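Local coordinates for ParA (Salmonella enterica subsp. enterica serovar Newport str. SL317, PDB 3EZF), which probably acts as a Walker-type ATPase in plasmid partition and as an ADP-dependent transcriptional regulator that binds DNA through a winged helix-turn-helix domain, at residues K76-G80 against N81-Y85; E234-R238 against N239-R243; K389-F392 against D393-F397. All coordinates share one frame; numbering follows the deposited sequence.

Contact 1 (K76-G80 against N81-Y85); sequences KKQVG and NVEQY
Lys77 and Gln84 face each other where the chain turns back on itself, and their backbones supply one of the two hydrogen bonds between the arms 76-80 and 81-85. Gln84 N donates to Lys77 O at 3.1 Å. The bond is weak, since the angle at the hydrogen is 130°. Nearer the bend, Asn81 N lies 2.6 Å from Val79 O; this bond is weaker still in its geometry, being strongly bent. Gly80 sits between these two residues and turns the chain with a positive phi.

Beside the Gln84-Lys77 bond the CB atoms of Lys77 and Gln84 meet at 3.7 Å, an aliphatic contact. The carboxylate of Glu83 reaches over to the other arm. Its CG stands anti to the backbone N (chi1 -154°), and the chain then bends at chi2. OE2 ends 3.5 Å from Gln78 NE2, a loose polar approach with the amide and carboxylate planes 55° apart. Lys77 O is as near to OE2, but both are acceptors and do not bond. The stem of the same side chain packs on Lys76, with Glu83 CG 3.7 Å from Lys76 CB.

Lys76 and Tyr85 run side by side and point the same way. Lys76 CG approaches Tyr85 CD2 obliquely at 4.0 Å. Both polar ends have partners outside residues 76-85. Tyr85 OH is hydrogen-bonded to Glu68 OE2, and Lys76 NZ makes a weak bond to Phe74 O.

The arrangement is an irregular hairpin-like loop on the protein surface, consistent with the wing of a winged helix-turn-helix domain. It follows helix 57-69, to which Glu68 ties it, and leads into strand 87-88, which pairs antiparallel with strand 43-44.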
loop_
_atom_site.group_PDB
_atom_site.type_symbol
_atom_site.label_atom_id
_atom_site.label_comp_id
_atom_site.label_asym_id
_atom_site.label_seq_id
_atom_site.Cartn_x
_atom_site.Cartn_y
_atom_site.Cartn_z
ATOM N N LYS A 76 -30.128 -1.991 30.817
ATOM C CA LYS A 76 -29.827 -1.412 32.131
ATOM C C LYS A 76 -28.565 -2.003 32.753
ATOM O O LYS A 76 -28.340 -3.210 32.694
ATOM C CB LYS A 76 -31.000 -1.605 33.104
ATOM C CG LYS A 76 -32.280 -0.903 32.695
ATOM C CD LYS A 76 -33.185 -1.832 31.918
ATOM C CE LYS A 76 -33.638 -3.012 32.789
ATOM N NZ LYS A 76 -34.530 -3.996 32.079
ATOM N N LYS A 77 -27.753 -1.139 33.354
ATOM C CA LYS A 77 -26.508 -1.545 34.005
ATOM C C LYS A 77 -26.701 -1.943 35.455
ATOM O O LYS A 77 -27.655 -1.546 36.120
ATOM C CB LYS A 77 -25.490 -0.414 34.007
ATOM C CG LYS A 77 -24.745 -0.162 32.732
ATOM C CD LYS A 77 -23.792 1.000 32.976
ATOM C CE LYS A 77 -22.906 1.284 31.776
ATOM N NZ LYS A 77 -21.974 0.164 31.477
ATOM N N GLN A 78 -25.751 -2.719 35.940
ATOM C CA GLN A 78 -25.745 -3.176 37.310
ATOM C C GLN A 78 -24.512 -2.445 37.828
ATOM O O GLN A 78 -23.394 -2.960 37.783
ATOM C CB GLN A 78 -25.517 -4.684 37.345
ATOM C CG GLN A 78 -25.798 -5.357 38.668
ATOM C CD GLN A 78 -27.180 -5.970 38.716
ATOM O OE1 GLN A 78 -27.467 -6.810 39.569
ATOM N NE2 GLN A 78 -28.047 -5.552 37.801
ATOM N N VAL A 79 -24.694 -1.205 38.235
ATOM C CA VAL A 79 -23.576 -0.461 38.764
ATOM C C VAL A 79 -24.070 -0.056 40.123
ATOM O O VAL A 79 -25.274 -0.069 40.371
ATOM C CB VAL A 79 -23.242 0.799 37.910
ATOM C CG1 VAL A 79 -22.987 0.402 36.441
ATOM C CG2 VAL A 79 -24.379 1.800 37.992
ATOM N N GLY A 80 -23.159 0.301 41.008
ATOM C CA GLY A 80 -23.603 0.674 42.326
ATOM C C GLY A 80 -24.154 -0.550 43.030
ATOM O O GLY A 80 -23.422 -1.192 43.778
ATOM N N ASN A 81 -25.413 -0.915 42.789
ATOM C CA ASN A 81 -26.020 -2.078 43.460
ATOM C C ASN A 81 -27.430 -2.294 42.932
ATOM O O ASN A 81 -27.935 -3.440 42.771
ATOM C CB ASN A 81 -26.159 -1.799 44.961
ATOM C CG ASN A 81 -27.099 -0.593 45.256
ATOM O OD1 ASN A 81 -26.943 0.505 44.701
ATOM N ND2 ASN A 81 -28.056 -0.803 46.156
ATOM N N VAL A 82 -28.013 -1.119 42.634
ATOM C CA VAL A 82 -29.333 -0.684 42.168
ATOM C C VAL A 82 -29.451 -0.977 40.618
ATOM O O VAL A 82 -28.438 -1.511 40.066
ATOM C CB VAL A 82 -29.200 0.847 42.557
ATOM C CG1 VAL A 82 -28.259 1.532 41.573
ATOM C CG2 VAL A 82 -30.441 1.561 42.834
ATOM N N GLU A 83 -30.552 -0.536 39.969
ATOM C CA GLU A 83 -30.676 -0.779 38.454
ATOM C C GLU A 83 -30.373 0.606 37.837
ATOM O O GLU A 83 -30.726 1.616 38.442
ATOM C CB GLU A 83 -32.104 -1.145 37.898
ATOM C CG GLU A 83 -32.150 -1.973 36.590
ATOM C CD GLU A 83 -31.530 -3.322 36.811
ATOM O OE1 GLU A 83 -32.068 -4.114 37.623
ATOM O OE2 GLU A 83 -30.482 -3.584 36.195
ATOM N N GLN A 84 -29.814 0.674 36.624
ATOM C CA GLN A 84 -29.458 1.944 35.946
ATOM C C GLN A 84 -30.397 2.293 34.784
ATOM O O GLN A 84 -31.603 2.465 34.977
ATOM C CB GLN A 84 -28.046 1.821 35.401
ATOM C CG GLN A 84 -26.985 2.308 36.328
ATOM C CD GLN A 84 -27.058 3.795 36.501
ATOM O OE1 GLN A 84 -27.623 4.481 35.659
ATOM N NE2 GLN A 84 -26.479 4.312 37.582
ATOM N N TYR A 85 -29.826 2.377 33.583
ATOM C CA TYR A 85 -30.546 2.702 32.351
ATOM C C TYR A 85 -29.465 3.097 31.378
ATOM O O TYR A 85 -29.014 4.236 31.377
ATOM C CB TYR A 85 -31.496 3.886 32.537
ATOM C CG TYR A 85 -32.960 3.538 32.357
ATOM C CD1 TYR A 85 -33.921 4.004 33.256
ATOM C CD2 TYR A 85 -33.382 2.717 31.314
ATOM C CE1 TYR A 85 -35.254 3.652 33.130
ATOM C CE2 TYR A 85 -34.713 2.362 31.175
ATOM C CZ TYR A 85 -35.648 2.830 32.093
ATOM O OH TYR A 85 -36.973 2.451 32.018
#

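Contact 2 (E234-R238 against N239-R243); sequences EILRR and NIIDR. Unlike the reference sequence in segment 234-238: Ile235 (reference Val), Arg238 (reference Lys). Unlike the reference sequence in segment 239-243: Asn239 (reference Lys), Asp242 (reference Glu).
Ile235 meets Asn239 one helical turn on. Asn239 N donates to Ile235 O at 2.7 Å, and the bond is nearly straight at 173°. The two side chains run alongside each other.

Leu236 O accepts from Ile241 N at 3.2 Å. This bond spans five residues, so the turn is of the wider pi type. The side chains follow the same spacing: Leu236 CD2 touches the end of Ile241, 3.4 Å from CD1. Both rest on Ile253 of the central sheet.

Arg237 has the more elaborate set of contacts. Its O accepts from Asp242 N at 2.8 Å, again five residues on. Its side chain bends at chi2 (-68°), which carries the guanidinium onward toward Ile241 and Asp242. Ile241 CG2 lies over one face of that group, 3.6 Å from NE and offset toward the rim. At the edge, NH1 forms a salt bridge with Asp242 OD1 at 2.7 Å. The hydrogen bond within it is weak, and the guanidinium and carboxylate planes stand 85° apart.

Arg238 runs beside Arg243. Arg243 NH1 lies over a face of the Arg238 guanidinium, 4.0 Å from NE. These like charges probably disfavour the approach. Arg243 NH1 also comes within 2.9 Å of Arg238 O.

Met181 of helix 177-182 covers Ile235, Leu236 and Ile240, while Val113 of strand 112-116 meets Arg237 and Ile241. Bonds from residue i+5 to residue i mark a pi-type widening, here in a short helix packed on the parallel sheet of a P-loop NTPase fold.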
loop_
_atom_site.group_PDB
_atom_site.type_symbol
_atom_site.label_atom_id
_atom_site.label_comp_id
_atom_site.label_asym_id
_atom_site.label_seq_id
_atom_site.Cartn_x
_atom_site.Cartn_y
_atom_site.Cartn_z
ATOM N N GLU A 234 -19.686 -1.593 -16.126
ATOM C CA GLU A 234 -20.990 -1.332 -15.538
ATOM C C GLU A 234 -21.401 -2.486 -14.643
ATOM O O GLU A 234 -22.509 -2.486 -14.106
ATOM C CB GLU A 234 -22.055 -1.148 -16.616
ATOM C CG GLU A 234 -21.785 -0.032 -17.606
ATOM C CD GLU A 234 -22.938 0.187 -18.596
ATOM O OE1 GLU A 234 -23.801 -0.707 -18.728
ATOM O OE2 GLU A 234 -22.982 1.252 -19.253
ATOM N N ILE A 235 -20.518 -3.470 -14.481
ATOM C CA ILE A 235 -20.831 -4.628 -13.647
ATOM C C ILE A 235 -21.116 -4.253 -12.196
ATOM O O ILE A 235 -22.103 -4.700 -11.630
ATOM C CB ILE A 235 -19.697 -5.674 -13.637
ATOM C CG1 ILE A 235 -19.173 -5.927 -15.053
ATOM C CG2 ILE A 235 -20.225 -6.967 -13.042
ATOM C CD1 ILE A 235 -20.245 -6.328 -16.043
ATOM N N LEU A 236 -20.251 -3.432 -11.602
ATOM C CA LEU A 236 -20.417 -3.008 -10.205
ATOM C C LEU A 236 -21.812 -2.439 -9.928
ATOM O O LEU A 236 -22.415 -2.766 -8.925
ATOM C CB LEU A 236 -19.352 -1.955 -9.820
ATOM C CG LEU A 236 -18.936 -1.773 -8.347
ATOM C CD1 LEU A 236 -18.355 -0.388 -8.177
ATOM C CD2 LEU A 236 -20.095 -1.938 -7.408
ATOM N N ARG A 237 -22.325 -1.592 -10.814
ATOM C CA ARG A 237 -23.640 -0.996 -10.607
ATOM C C ARG A 237 -24.754 -2.001 -10.827
ATOM O O ARG A 237 -25.776 -1.950 -10.162
ATOM C CB ARG A 237 -23.863 0.191 -11.563
ATOM C CG ARG A 237 -24.230 1.542 -10.902
ATOM C CD ARG A 237 -25.605 1.635 -10.216
ATOM N NE ARG A 237 -25.610 2.787 -9.297
ATOM C CZ ARG A 237 -26.676 3.297 -8.671
ATOM N NH1 ARG A 237 -27.890 2.783 -8.839
ATOM N NH2 ARG A 237 -26.523 4.335 -7.858
ATOM N N ARG A 238 -24.558 -2.922 -11.755
ATOM C CA ARG A 238 -25.595 -3.886 -12.057
ATOM C C ARG A 238 -25.636 -5.163 -11.228
ATOM O O ARG A 238 -26.712 -5.636 -10.895
ATOM C CB ARG A 238 -25.516 -4.274 -13.532
ATOM C CG ARG A 238 -26.865 -4.609 -14.128
ATOM C CD ARG A 238 -26.756 -5.628 -15.256
ATOM N NE ARG A 238 -26.412 -6.960 -14.757
ATOM C CZ ARG A 238 -26.934 -8.087 -15.235
ATOM N NH1 ARG A 238 -27.822 -8.038 -16.224
ATOM N NH2 ARG A 238 -26.578 -9.263 -14.721
ATOM N N ASN A 239 -24.482 -5.726 -10.890
ATOM C CA ASN A 239 -24.460 -6.989 -10.164
ATOM C C ASN A 239 -24.361 -6.936 -8.644
ATOM O O ASN A 239 -24.517 -7.958 -7.979
ATOM C CB ASN A 239 -23.353 -7.884 -10.747
ATOM C CG ASN A 239 -23.625 -8.282 -12.190
ATOM O OD1 ASN A 239 -22.780 -8.882 -12.847
ATOM N ND2 ASN A 239 -24.811 -7.951 -12.684
ATOM N N ILE A 240 -24.096 -5.761 -8.090
ATOM C CA ILE A 240 -24.028 -5.641 -6.641
ATOM C C ILE A 240 -24.853 -4.469 -6.133
ATOM O O ILE A 240 -25.847 -4.663 -5.436
ATOM C CB ILE A 240 -22.562 -5.482 -6.119
ATOM C CG1 ILE A 240 -21.782 -6.792 -6.345
ATOM C CG2 ILE A 240 -22.582 -5.108 -4.619
ATOM C CD1 ILE A 240 -20.345 -6.773 -5.894
ATOM N N ILE A 241 -24.440 -3.260 -6.513
ATOM C CA ILE A 241 -25.087 -2.018 -6.088
ATOM C C ILE A 241 -26.575 -1.960 -6.342
ATOM O O ILE A 241 -27.349 -1.785 -5.403
ATOM C CB ILE A 241 -24.395 -0.771 -6.728
ATOM C CG1 ILE A 241 -23.062 -0.507 -6.011
ATOM C CG2 ILE A 241 -25.287 0.458 -6.616
ATOM C CD1 ILE A 241 -22.243 0.610 -6.599
ATOM N N ASP A 242 -26.992 -2.102 -7.594
ATOM C CA ASP A 242 -28.422 -2.063 -7.891
ATOM C C ASP A 242 -29.163 -3.243 -7.259
ATOM O O ASP A 242 -30.364 -3.171 -7.048
ATOM C CB ASP A 242 -28.678 -2.033 -9.405
ATOM C CG ASP A 242 -28.854 -0.617 -9.943
ATOM O OD1 ASP A 242 -29.020 0.311 -9.122
ATOM O OD2 ASP A 242 -28.843 -0.423 -11.182
ATOM N N ARG A 243 -28.454 -4.319 -6.933
ATOM C CA ARG A 243 -29.108 -5.477 -6.335
ATOM C C ARG A 243 -29.311 -5.353 -4.816
ATOM O O ARG A 243 -30.016 -6.165 -4.208
ATOM C CB ARG A 243 -28.326 -6.758 -6.656
ATOM C CG ARG A 243 -28.063 -6.960 -8.141
ATOM C CD ARG A 243 -28.378 -8.367 -8.598
ATOM N NE ARG A 243 -29.576 -8.396 -9.437
ATOM C CZ ARG A 243 -29.603 -8.179 -10.754
ATOM N NH1 ARG A 243 -28.484 -7.915 -11.425
ATOM N NH2 ARG A 243 -30.768 -8.221 -11.404
#

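Contact 3 (K389-F392 against D393-F397); sequences KAVF and DRIEF. With SO4 (sulfate ion), chain E.
The backbone is regular alpha helix, with Asp393 N bonded to Lys389 O at 2.9 Å and matching bonds from Arg394 N to Ala390 O and from Glu396 N to Phe392 O.

Lys389 and Asp393 are one turn apart. The lysine bends at chi2 (80°), which lays its chain across the aspartate; CE comes 3.3 Å from Asp393 OD2. Their salt bridge is long, with NZ 3.9 Å from OD2. Lys389 NZ also bonds O4 of a sulfate at 3.0 Å, an ion probably from the crystallisation liquor.

Phe392 and Glu396 meet on another side of the helix. Glu396 CG approaches Phe392 CE1 obliquely at 3.5 Å, and the ring and carboxylate planes are 21° apart. The phenyl ring also stacks with His145. Both carboxylate oxygens of Glu396 have partners outside the helix: OE1 bonds His108 NE2 and OE2 bonds Tyr104 OH. Arg394 turns to a salt bridge with Asp343.

Val391 and Ile395 run alongside each other. Ile395 and Phe392 touch Phe250 of strand 250-254. This is an amphipathic helix, with i to i+4 pairs, packing against a strand of the central parallel sheet.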
loop_
_atom_site.group_PDB
_atom_site.type_symbol
_atom_site.label_atom_id
_atom_site.label_comp_id
_atom_site.label_asym_id
_atom_site.label_seq_id
_atom_site.Cartn_x
_atom_site.Cartn_y
_atom_site.Cartn_z
ATOM N N LYS A 389 -19.466 14.971 11.012
ATOM C CA LYS A 389 -20.597 15.874 10.851
ATOM C C LYS A 389 -20.391 16.718 9.592
ATOM O O LYS A 389 -21.325 16.935 8.817
ATOM C CB LYS A 389 -20.713 16.785 12.077
ATOM C CG LYS A 389 -21.862 17.798 12.020
ATOM C CD LYS A 389 -23.199 17.156 12.387
ATOM C CE LYS A 389 -24.363 18.090 12.109
ATOM N NZ LYS A 389 -24.237 19.387 12.829
ATOM N N ALA A 390 -19.157 17.182 9.398
ATOM C CA ALA A 390 -18.787 18.006 8.246
ATOM C C ALA A 390 -19.043 17.281 6.923
ATOM O O ALA A 390 -19.659 17.816 5.998
ATOM C CB ALA A 390 -17.325 18.394 8.351
ATOM N N VAL A 391 -18.563 16.050 6.841
ATOM C CA VAL A 391 -18.745 15.241 5.650
ATOM C C VAL A 391 -20.235 14.978 5.456
ATOM O O VAL A 391 -20.753 15.112 4.349
ATOM C CB VAL A 391 -17.998 13.894 5.795
ATOM C CG1 VAL A 391 -17.995 13.154 4.488
ATOM C CG2 VAL A 391 -16.576 14.142 6.263
ATOM N N PHE A 392 -20.926 14.614 6.535
ATOM C CA PHE A 392 -22.348 14.328 6.448
ATOM C C PHE A 392 -23.179 15.504 5.928
ATOM O O PHE A 392 -24.083 15.322 5.110
ATOM C CB PHE A 392 -22.884 13.886 7.807
ATOM C CG PHE A 392 -24.329 13.479 7.765
ATOM C CD1 PHE A 392 -25.345 14.437 7.840
ATOM C CD2 PHE A 392 -24.677 12.144 7.569
ATOM C CE1 PHE A 392 -26.682 14.075 7.710
ATOM C CE2 PHE A 392 -26.013 11.770 7.437
ATOM C CZ PHE A 392 -27.019 12.743 7.509
ATOM N N ASP A 393 -22.876 16.713 6.393
ATOM C CA ASP A 393 -23.624 17.885 5.956
ATOM C C ASP A 393 -23.357 18.240 4.494
ATOM O O ASP A 393 -24.260 18.705 3.794
ATOM C CB ASP A 393 -23.327 19.070 6.881
ATOM C CG ASP A 393 -23.785 18.812 8.300
ATOM O OD1 ASP A 393 -25.000 18.570 8.495
ATOM O OD2 ASP A 393 -22.933 18.838 9.215
ATOM N N ARG A 394 -22.127 18.016 4.028
ATOM C CA ARG A 394 -21.787 18.295 2.629
ATOM C C ARG A 394 -22.676 17.463 1.726
ATOM O O ARG A 394 -23.250 17.979 0.759
ATOM C CB ARG A 394 -20.343 17.931 2.330
ATOM C CG ARG A 394 -19.375 19.070 2.422
ATOM C CD ARG A 394 -19.708 20.185 1.440
ATOM N NE ARG A 394 -18.626 21.165 1.374
ATOM C CZ ARG A 394 -18.038 21.712 2.438
ATOM N NH1 ARG A 394 -18.418 21.390 3.675
ATOM N NH2 ARG A 394 -17.052 22.577 2.265
ATOM N N ILE A 395 -22.771 16.170 2.040
ATOM C CA ILE A 395 -23.603 15.260 1.268
ATOM C C ILE A 395 -25.007 15.823 1.182
ATOM O O ILE A 395 -25.523 16.001 0.082
ATOM C CB ILE A 395 -23.686 13.847 1.903
ATOM C CG1 ILE A 395 -22.451 13.030 1.550
ATOM C CG2 ILE A 395 -24.906 13.100 1.381
ATOM C CD1 ILE A 395 -21.208 13.529 2.178
ATOM N N GLU A 396 -25.615 16.114 2.337
ATOM C CA GLU A 396 -26.980 16.647 2.368
ATOM C C GLU A 396 -27.128 17.911 1.529
ATOM O O GLU A 396 -28.100 18.057 0.785
ATOM C CB GLU A 396 -27.433 16.898 3.809
ATOM C CG GLU A 396 -27.540 15.615 4.631
ATOM C CD GLU A 396 -28.304 14.514 3.909
ATOM O OE1 GLU A 396 -29.537 14.635 3.757
ATOM O OE2 GLU A 396 -27.664 13.528 3.483
ATOM N N PHE A 397 -26.150 18.807 1.632
ATOM C CA PHE A 397 -26.170 20.037 0.860
ATOM C C PHE A 397 -26.159 19.673 -0.605
ATOM O O PHE A 397 -27.099 19.959 -1.350
ATOM C CB PHE A 397 -24.932 20.882 1.156
ATOM C CG PHE A 397 -24.736 22.030 0.188
ATOM C CD1 PHE A 397 -25.649 23.073 0.134
ATOM C CD2 PHE A 397 -23.642 22.055 -0.677
ATOM C CE1 PHE A 397 -25.480 24.115 -0.764
ATOM C CE2 PHE A 397 -23.466 23.093 -1.577
ATOM C CZ PHE A 397 -24.383 24.125 -1.622
HETATM S S SO4 E . -27.803 19.747 11.693
HETATM O O1 SO4 E . -29.273 19.651 11.767
HETATM O O2 SO4 E . -27.425 21.041 11.097
HETATM O O3 SO4 E . -27.281 18.654 10.855
HETATM O O4 SO4 E . -27.233 19.639 13.051
#

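Overall arrangement
All three contacts are local, but their settings differ. Contact 1 is a surface loop of the winged helix-turn-helix domain, held by weak backbone bonds and aliphatic stems. Contacts 2 and 3 are helical and partly buried. Both place apolar side chains against strand 250-254, so they share one element of the parallel sheet, although their nearest atoms are about 13 Å apart. Their spacing differs too: contact 2 goes from an i+4 bond to i+5 bonds in a short helix, contact 3 keeps regular i+4 bonds in the long helix 378-400. Each has one local salt bridge, short in contact 2 and long in contact 3. The centres of contacts 1 and 2 lie about 48 Å apart.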